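Local coordinates for suppressor of RNA silencing p3 (Rice hoja blanca virus, PDB 3AJF), which suppresses RNA-mediated gene silencing in the host plant, presumably by binding double-stranded RNA, and forms a homodimer, at residues 17-22 with 60-65; 21-26 with 75-80. All blocks are in the same frame, centred on the assembly; numbering follows the deposited sequence.

Interaction 1 of 2, residues 17-22 with 60-65; sequences IDLLSL and IWMLSH
L19 and L22 meet the end of M62 where the first turns of helix 17-30 face the last turns of helix 49-64, two of the helices that build this mainly helical domain of the silencing suppressor. L19 comes first along the chain. Its branch tip CD1 lies 4.0 Å from CE of M62, the two side chains meeting at a slant, while other parts of L19 touch P76 of helix 74-85 and the loop residue Y73. A branched leucine suits this position because its two methyls can be divided between different neighbours. One turn further on, L22 reaches the same methyl, but by a different route: its CD2 stands 3.9 Å from CE of M62, and CG follows at 4.0 Å. Here the two side chains run antiparallel past one another. L22 has its CG anti to the backbone N (chi1 177°), a torsion that carries CG and the branch methyls over to CE of M62.

The backbones are well apart, with CA of L22 and CA of M62 separated by 9.9 Å, and a long, unbranched side chain is what spans that distance. M62, present as selenomethionine, starts toward helix 17-30 and bends at its last torsion (chi3 67°), which brings the terminal methyl to both leucines. Farther along helix 17-30 it also touches F23 and I26, so one flexible side chain serves several apolar neighbours. Behind M62 the helix ends at S64, whose hydroxyl turns back on its own backbone: OG donates to O of I60 at 2.8 Å, from 37° above the carbonyl plane, and N of S64 shares that acceptor.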
ATOM      1  N   ILE A  17       2.749  12.440 -15.022  1.00 26.53           N
ATOM      2  CA  ILE A  17       4.057  12.867 -14.481  1.00 27.25           C
ATOM      3  C   ILE A  17       3.939  13.855 -13.290  1.00 26.35           C
ATOM      4  O   ILE A  17       4.738  13.798 -12.323  1.00 26.49           O
ATOM      5  CB  ILE A  17       5.000  13.378 -15.639  1.00 28.92           C
ATOM      6  CG1 ILE A  17       6.454  13.535 -15.160  1.00 31.68           C
ATOM      7  CG2 ILE A  17       4.466  14.657 -16.255  1.00 30.93           C
ATOM      8  CD1 ILE A  17       7.213  12.208 -15.006  1.00 34.58           C
ATOM      9  N   ASP A  18       2.910  14.704 -13.330  1.00 25.38           N
ATOM     10  CA  ASP A  18       2.615  15.607 -12.228  1.00 24.19           C
ATOM     11  C   ASP A  18       2.150  14.870 -10.981  1.00 22.44           C
ATOM     12  O   ASP A  18       2.280  15.415  -9.874  1.00 21.20           O
ATOM     13  CB  ASP A  18       1.585  16.647 -12.626  1.00 26.39           C
ATOM     14  CG  ASP A  18       2.117  17.642 -13.700  1.00 30.36           C
ATOM     15  OD1 ASP A  18       3.353  17.737 -13.911  1.00 34.09           O
ATOM     16  OD2 ASP A  18       1.288  18.351 -14.302  1.00 34.54           O
ATOM     17  N   LEU A  19       1.611  13.649 -11.156  1.00 20.61           N
ATOM     18  CA  LEU A  19       1.248  12.819 -10.007  1.00 19.11           C
ATOM     19  C   LEU A  19       2.501  12.374  -9.266  1.00 17.98           C
ATOM     20  O   LEU A  19       2.548  12.420  -8.033  1.00 17.63           O
ATOM     21  CB  LEU A  19       0.394  11.595 -10.403  1.00 18.51           C
ATOM     22  CG  LEU A  19       0.145  10.550  -9.278  1.00 19.28           C
ATOM     23  CD1 LEU A  19      -0.486  11.163  -7.977  1.00 17.50           C
ATOM     24  CD2 LEU A  19      -0.726   9.439  -9.754  1.00 18.19           C
ATOM     25  N   LEU A  20       3.509  11.921 -10.002  1.00 18.85           N
ATOM     26  CA  LEU A  20       4.774  11.543  -9.356  1.00 18.52           C
ATOM     27  C   LEU A  20       5.433  12.724  -8.649  1.00 19.06           C
ATOM     28  O   LEU A  20       6.006  12.561  -7.565  1.00 19.10           O
ATOM     29  CB  LEU A  20       5.739  10.869 -10.342  1.00 19.60           C
ATOM     30  CG  LEU A  20       5.318   9.492 -10.904  1.00 19.54           C
ATOM     31  CD1 LEU A  20       6.297   9.038 -12.011  1.00 22.49           C
ATOM     32  CD2 LEU A  20       5.214   8.434  -9.819  1.00 20.88           C
ATOM     33  N   SER A  21       5.349  13.910  -9.246  1.00 19.25           N
ATOM     34  CA  SER A  21       5.867  15.121  -8.615  1.00 20.67           C
ATOM     35  C   SER A  21       5.111  15.473  -7.355  1.00 20.28           C
ATOM     36  O   SER A  21       5.722  15.883  -6.352  1.00 20.68           O
ATOM     37  CB  SER A  21       5.756  16.317  -9.563  1.00 21.70           C
ATOM     38  OG  SER A  21       6.559  16.083 -10.688  1.00 26.39           O
ATOM     39  N   LEU A  22       3.780  15.398  -7.428  1.00 20.02           N
ATOM     40  CA  LEU A  22       2.944  15.720  -6.269  1.00 19.13           C
ATOM     41  C   LEU A  22       3.216  14.749  -5.100  1.00 18.45           C
ATOM     42  O   LEU A  22       3.324  15.189  -3.944  1.00 18.04           O
ATOM     43  CB  LEU A  22       1.464  15.678  -6.661  1.00 20.11           C
ATOM     44  CG  LEU A  22       0.454  15.919  -5.535  1.00 19.50           C
ATOM     45  CD1 LEU A  22       0.595  17.365  -4.956  1.00 20.96           C
ATOM     46  CD2 LEU A  22      -0.957  15.597  -6.010  1.00 19.36           C
ATOM     47  N   ILE A  60      -0.973   6.267   0.555  1.00 11.35           N
ATOM     48  CA  ILE A  60      -2.222   5.853   1.216  1.00 11.66           C
ATOM     49  C   ILE A  60      -2.902   7.061   1.907  1.00 11.96           C
ATOM     50  O   ILE A  60      -4.118   7.237   1.814  1.00 11.54           O
ATOM     51  CB  ILE A  60      -1.995   4.690   2.202  1.00 11.35           C
ATOM     52  CG1 ILE A  60      -1.596   3.410   1.392  1.00 12.33           C
ATOM     53  CG2 ILE A  60      -3.277   4.432   3.072  1.00 11.83           C
ATOM     54  CD1 ILE A  60      -1.076   2.202   2.262  1.00 14.25           C
ATOM     55  N   TRP A  61      -2.107   7.898   2.564  1.00 11.87           N
ATOM     56  CA  TRP A  61      -2.645   9.156   3.106  1.00 13.36           C
ATOM     57  C   TRP A  61      -3.331  10.023   2.032  1.00 13.42           C
ATOM     58  O   TRP A  61      -4.448  10.515   2.242  1.00 13.99           O
ATOM     59  CB  TRP A  61      -1.596   9.958   3.906  1.00 12.54           C
ATOM     60  CG  TRP A  61      -2.178  11.273   4.316  1.00 13.10           C
ATOM     61  CD1 TRP A  61      -2.863  11.556   5.479  1.00 13.83           C
ATOM     62  CD2 TRP A  61      -2.162  12.468   3.553  1.00 12.29           C
ATOM     63  NE1 TRP A  61      -3.254  12.887   5.483  1.00 13.86           N
ATOM     64  CE2 TRP A  61      -2.852  13.460   4.301  1.00 13.49           C
ATOM     65  CE3 TRP A  61      -1.609  12.816   2.311  1.00 14.32           C
ATOM     66  CZ2 TRP A  61      -3.018  14.772   3.837  1.00 13.17           C
ATOM     67  CZ3 TRP A  61      -1.770  14.140   1.849  1.00 16.04           C
ATOM     68  CH2 TRP A  61      -2.484  15.095   2.611  1.00 14.42           C
HETATM   69  N   MSE A  62      -2.677  10.199   0.888  1.00 14.00           N
HETATM   70  CA  MSE A  62      -3.225  10.981  -0.225  1.00 16.81           C
HETATM   71  C   MSE A  62      -4.563  10.421  -0.721  1.00 16.97           C
HETATM   72  O   MSE A  62      -5.431  11.187  -1.178  1.00 19.35           O
HETATM   73  CB  MSE A  62      -2.249  11.029  -1.397  1.00 16.15           C
HETATM   74  CG  MSE A  62      -0.955  11.787  -1.156  1.00 16.83           C
HETATM   75 SE   MSE A  62       0.466  11.459  -2.485  1.00 26.21          SE
HETATM   76  CE  MSE A  62      -0.250  12.258  -4.176  1.00  9.93           C
ATOM     77  N   LEU A  63      -4.714   9.091  -0.697  1.00 14.90           N
ATOM     78  CA  LEU A  63      -5.957   8.454  -1.150  1.00 15.04           C
ATOM     79  C   LEU A  63      -7.056   8.467  -0.082  1.00 14.45           C
ATOM     80  O   LEU A  63      -8.251   8.480  -0.406  1.00 16.34           O
ATOM     81  CB  LEU A  63      -5.689   7.005  -1.577  1.00 13.69           C
ATOM     82  CG  LEU A  63      -4.859   6.848  -2.851  1.00 13.86           C
ATOM     83  CD1 LEU A  63      -4.232   5.429  -2.985  1.00 14.77           C
ATOM     84  CD2 LEU A  63      -5.760   7.195  -4.043  1.00 13.15           C
ATOM     85  N   SER A  64      -6.659   8.408   1.177  1.00 14.00           N
ATOM     86  CA  SER A  64      -7.619   8.214   2.252  1.00 14.88           C
ATOM     87  C   SER A  64      -8.034   9.532   2.899  1.00 16.44           C
ATOM     88  O   SER A  64      -9.110   9.607   3.499  1.00 15.87           O
ATOM     89  CB  SER A  64      -7.050   7.255   3.300  1.00 15.08           C
ATOM     90  OG  SER A  64      -5.897   7.791   3.948  1.00 14.59           O
ATOM     91  N   HIS A  65      -7.176  10.552   2.811  1.00 16.47           N
ATOM     92  CA  HIS A  65      -7.411  11.797   3.584  1.00 17.62           C
ATOM     93  C   HIS A  65      -7.470  13.055   2.727  1.00 18.33           C
ATOM     94  O   HIS A  65      -8.174  13.997   3.075  1.00 18.85           O
ATOM     95  CB  HIS A  65      -6.362  11.996   4.678  1.00 16.98           C
ATOM     96  CG  HIS A  65      -6.468  11.019   5.802  1.00 19.16           C
ATOM     97  ND1 HIS A  65      -7.113  11.305   6.984  1.00 25.50           N
ATOM     98  CD2 HIS A  65      -6.010   9.755   5.921  1.00 20.48           C
ATOM     99  CE1 HIS A  65      -7.062  10.251   7.781  1.00 24.35           C
ATOM    100  NE2 HIS A  65      -6.387   9.301   7.161  1.00 24.32           N
TER

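Interaction 2 of 2, residues 21-26 with 75-80; sequences SLFFDI and LPLTCL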
ATOM      1  N   SER A  21       5.349  13.910  -9.246  1.00 19.25           N
ATOM      2  CA  SER A  21       5.867  15.121  -8.615  1.00 20.67           C
ATOM      3  C   SER A  21       5.111  15.473  -7.355  1.00 20.28           C
ATOM      4  O   SER A  21       5.722  15.883  -6.352  1.00 20.68           O
ATOM      5  CB  SER A  21       5.756  16.317  -9.563  1.00 21.70           C
ATOM      6  OG  SER A  21       6.559  16.083 -10.688  1.00 26.39           O
ATOM      7  N   LEU A  22       3.780  15.398  -7.428  1.00 20.02           N
ATOM      8  CA  LEU A  22       2.944  15.720  -6.269  1.00 19.13           C
ATOM      9  C   LEU A  22       3.216  14.749  -5.100  1.00 18.45           C
ATOM     10  O   LEU A  22       3.324  15.189  -3.944  1.00 18.04           O
ATOM     11  CB  LEU A  22       1.464  15.678  -6.661  1.00 20.11           C
ATOM     12  CG  LEU A  22       0.454  15.919  -5.535  1.00 19.50           C
ATOM     13  CD1 LEU A  22       0.595  17.365  -4.956  1.00 20.96           C
ATOM     14  CD2 LEU A  22      -0.957  15.597  -6.010  1.00 19.36           C
ATOM     15  N   PHE A  23       3.339  13.457  -5.431  1.00 15.97           N
ATOM     16  CA  PHE A  23       3.625  12.363  -4.466  1.00 15.25           C
ATOM     17  C   PHE A  23       4.960  12.706  -3.801  1.00 14.65           C
ATOM     18  O   PHE A  23       5.029  12.787  -2.564  1.00 14.32           O
ATOM     19  CB  PHE A  23       3.669  11.026  -5.235  1.00 14.18           C
ATOM     20  CG  PHE A  23       3.922   9.776  -4.401  1.00 14.12           C
ATOM     21  CD1 PHE A  23       3.900   9.771  -2.998  1.00 13.81           C
ATOM     22  CD2 PHE A  23       4.127   8.562  -5.067  1.00 14.77           C
ATOM     23  CE1 PHE A  23       4.133   8.598  -2.286  1.00 15.56           C
ATOM     24  CE2 PHE A  23       4.335   7.363  -4.350  1.00 17.96           C
ATOM     25  CZ  PHE A  23       4.340   7.389  -2.952  1.00 14.77           C
ATOM     26  N   PHE A  24       5.990  12.976  -4.606  1.00 15.25           N
ATOM     27  CA  PHE A  24       7.292  13.292  -4.039  1.00 15.76           C
ATOM     28  C   PHE A  24       7.232  14.526  -3.095  1.00 15.74           C
ATOM     29  O   PHE A  24       7.806  14.530  -1.992  1.00 15.50           O
ATOM     30  CB  PHE A  24       8.352  13.538  -5.125  1.00 17.36           C
ATOM     31  CG  PHE A  24       9.655  14.013  -4.545  1.00 18.96           C
ATOM     32  CD1 PHE A  24      10.421  13.147  -3.770  1.00 20.23           C
ATOM     33  CD2 PHE A  24      10.051  15.353  -4.660  1.00 24.21           C
ATOM     34  CE1 PHE A  24      11.616  13.578  -3.149  1.00 19.77           C
ATOM     35  CE2 PHE A  24      11.251  15.811  -4.064  1.00 23.78           C
ATOM     36  CZ  PHE A  24      12.031  14.904  -3.306  1.00 21.52           C
ATOM     37  N   ASP A  25       6.519  15.565  -3.523  1.00 15.92           N
ATOM     38  CA  ASP A  25       6.427  16.808  -2.748  1.00 17.04           C
ATOM     39  C   ASP A  25       5.799  16.558  -1.371  1.00 15.81           C
ATOM     40  O   ASP A  25       6.261  17.100  -0.351  1.00 14.88           O
ATOM     41  CB  ASP A  25       5.593  17.833  -3.497  1.00 17.88           C
ATOM     42  CG  ASP A  25       6.355  18.503  -4.602  1.00 23.73           C
ATOM     43  OD1 ASP A  25       7.588  18.294  -4.691  1.00 29.58           O
ATOM     44  OD2 ASP A  25       5.735  19.262  -5.385  1.00 26.24           O
ATOM     45  N   ILE A  26       4.744  15.748  -1.365  1.00 14.30           N
ATOM     46  CA  ILE A  26       4.000  15.445  -0.145  1.00 15.04           C
ATOM     47  C   ILE A  26       4.856  14.568   0.752  1.00 14.15           C
ATOM     48  O   ILE A  26       4.979  14.841   1.939  1.00 15.19           O
ATOM     49  CB  ILE A  26       2.630  14.796  -0.508  1.00 13.67           C
ATOM     50  CG1 ILE A  26       1.702  15.890  -1.057  1.00 15.94           C
ATOM     51  CG2 ILE A  26       2.010  14.078   0.684  1.00 15.39           C
ATOM     52  CD1 ILE A  26       0.359  15.415  -1.647  1.00 16.33           C
ATOM     53  N   LEU A  75      -6.746   6.321  -9.834  1.00 17.32           N
ATOM     54  CA  LEU A  75      -6.445   4.993 -10.382  1.00 18.10           C
ATOM     55  C   LEU A  75      -4.926   4.759 -10.501  1.00 16.76           C
ATOM     56  O   LEU A  75      -4.424   3.721 -10.041  1.00 16.78           O
ATOM     57  CB  LEU A  75      -7.171   4.765 -11.719  1.00 19.64           C
ATOM     58  CG  LEU A  75      -6.949   3.427 -12.442  1.00 20.04           C
ATOM     59  CD1 LEU A  75      -7.193   2.244 -11.498  1.00 22.71           C
ATOM     60  CD2 LEU A  75      -7.825   3.312 -13.682  1.00 22.95           C
ATOM     61  N   PRO A  76      -4.195   5.711 -11.109  1.00 16.23           N
ATOM     62  CA  PRO A  76      -2.737   5.530 -11.145  1.00 15.73           C
ATOM     63  C   PRO A  76      -2.066   5.490  -9.763  1.00 15.33           C
ATOM     64  O   PRO A  76      -1.118   4.721  -9.580  1.00 15.18           O
ATOM     65  CB  PRO A  76      -2.227   6.714 -11.958  1.00 15.25           C
ATOM     66  CG  PRO A  76      -3.414   7.627 -12.211  1.00 17.71           C
ATOM     67  CD  PRO A  76      -4.660   6.893 -11.870  1.00 16.65           C
ATOM     68  N   LEU A  77      -2.552   6.278  -8.807  1.00 14.28           N
ATOM     69  CA  LEU A  77      -1.915   6.306  -7.509  1.00 14.40           C
ATOM     70  C   LEU A  77      -2.188   4.999  -6.767  1.00 14.72           C
ATOM     71  O   LEU A  77      -1.307   4.455  -6.106  1.00 14.06           O
ATOM     72  CB  LEU A  77      -2.381   7.523  -6.700  1.00 13.97           C
ATOM     73  CG  LEU A  77      -1.770   7.747  -5.315  1.00 13.61           C
ATOM     74  CD1 LEU A  77      -0.233   7.738  -5.386  1.00 12.57           C
ATOM     75  CD2 LEU A  77      -2.295   9.061  -4.734  1.00 13.25           C
ATOM     76  N   THR A  78      -3.403   4.476  -6.913  1.00 14.15           N
ATOM     77  CA  THR A  78      -3.736   3.205  -6.328  1.00 14.72           C
ATOM     78  C   THR A  78      -2.901   2.108  -6.974  1.00 15.38           C
ATOM     79  O   THR A  78      -2.458   1.172  -6.284  1.00 16.38           O
ATOM     80  CB  THR A  78      -5.249   2.913  -6.518  1.00 15.59           C
ATOM     81  OG1 THR A  78      -6.002   3.884  -5.780  1.00 15.93           O
ATOM     82  CG2 THR A  78      -5.603   1.534  -6.028  1.00 15.36           C
ATOM     83  N   CYS A  79      -2.697   2.207  -8.285  1.00 16.20           N
ATOM     84  CA  CYS A  79      -1.819   1.270  -8.994  1.00 17.16           C
ATOM     85  C   CYS A  79      -0.433   1.249  -8.352  1.00 16.38           C
ATOM     86  O   CYS A  79       0.120   0.174  -8.090  1.00 16.31           O
ATOM     87  CB  CYS A  79      -1.668   1.619 -10.504  1.00 18.24           C
ATOM     88  SG  CYS A  79      -0.814   0.314 -11.462  1.00 21.34           S
ATOM     89  N   LEU A  80       0.129   2.438  -8.118  1.00 15.83           N
ATOM     90  CA  LEU A  80       1.456   2.561  -7.497  1.00 15.05           C
ATOM     91  C   LEU A  80       1.488   1.887  -6.108  1.00 15.29           C
ATOM     92  O   LEU A  80       2.418   1.112  -5.784  1.00 15.22           O
ATOM     93  CB  LEU A  80       1.831   4.046  -7.382  1.00 15.09           C
ATOM     94  CG  LEU A  80       2.033   4.801  -8.704  1.00 16.88           C
ATOM     95  CD1 LEU A  80       2.374   6.295  -8.445  1.00 18.07           C
ATOM     96  CD2 LEU A  80       3.127   4.099  -9.539  1.00 18.13           C
TER
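One ring carbon, CD2 of F23, receives a methyl from each of two leucines: CD1 of L77 is 4.4 Å from it, and CD1 of L80 is likewise 4.4 Å from it. Both methyls reach the ring at an oblique angle. They stand 4.3 Å apart, CD1 of L77 from CD1 of L80, and so touch each other loosely as well as the phenyl group. Spaced three residues apart, the leucines lie on one face of helix 74-85 and form a paired apolar surface for the flat, bulky phenylalanine.

F23 projects toward that surface with CG, and the ring beyond it, anti to the backbone N (chi1 -179°), which suits a distance of 8.8 Å between CA of F23 and CA of L77. In this helical domain helix 17-30 thus packs on helix 74-85 near the centre of the chain, and helix 49-64 closes in on the same site. From that third helix M62 touches L77, A59 touches both F23 and L77 with a small side chain consistent with close approach of the helices, and F55 meets the F23 ring with the planes about 40° apart, while F39 meets it edge-to-face.

Turned away from F23 on helix 74-85, C79 forms a disulfide with C10, tying the helix covalently to the short N-terminal hairpin of strands 9-10 and 13-14. T78, its OG1 hydrogen-bonded to the backbone O of R74 one turn earlier, also packs against S85 of the second subunit, and L75 against V89 there.

Both contacts start from helix 17-30, their centres about 4 Å apart, and both are buried, interaction 2 wholly so, whereas L22 in interaction 1 is partly exposed. Interaction 1 uses the start of helix 17-30 against the end of helix 49-64; interaction 2, which shares S21 and L22, uses the part that follows against helix 74-85, next in the chain. They touch directly: L19 CD2 lies 3.8 Å from P76 CB, and L20 CD2 is 3.8 Å from L80 CD1. Both are purely apolar, but the first relies on a long flexible chain among leucines and the second on an aromatic ring against leucine methyls. The outer sides of helices 49-64 and 74-85 pack on the second subunit.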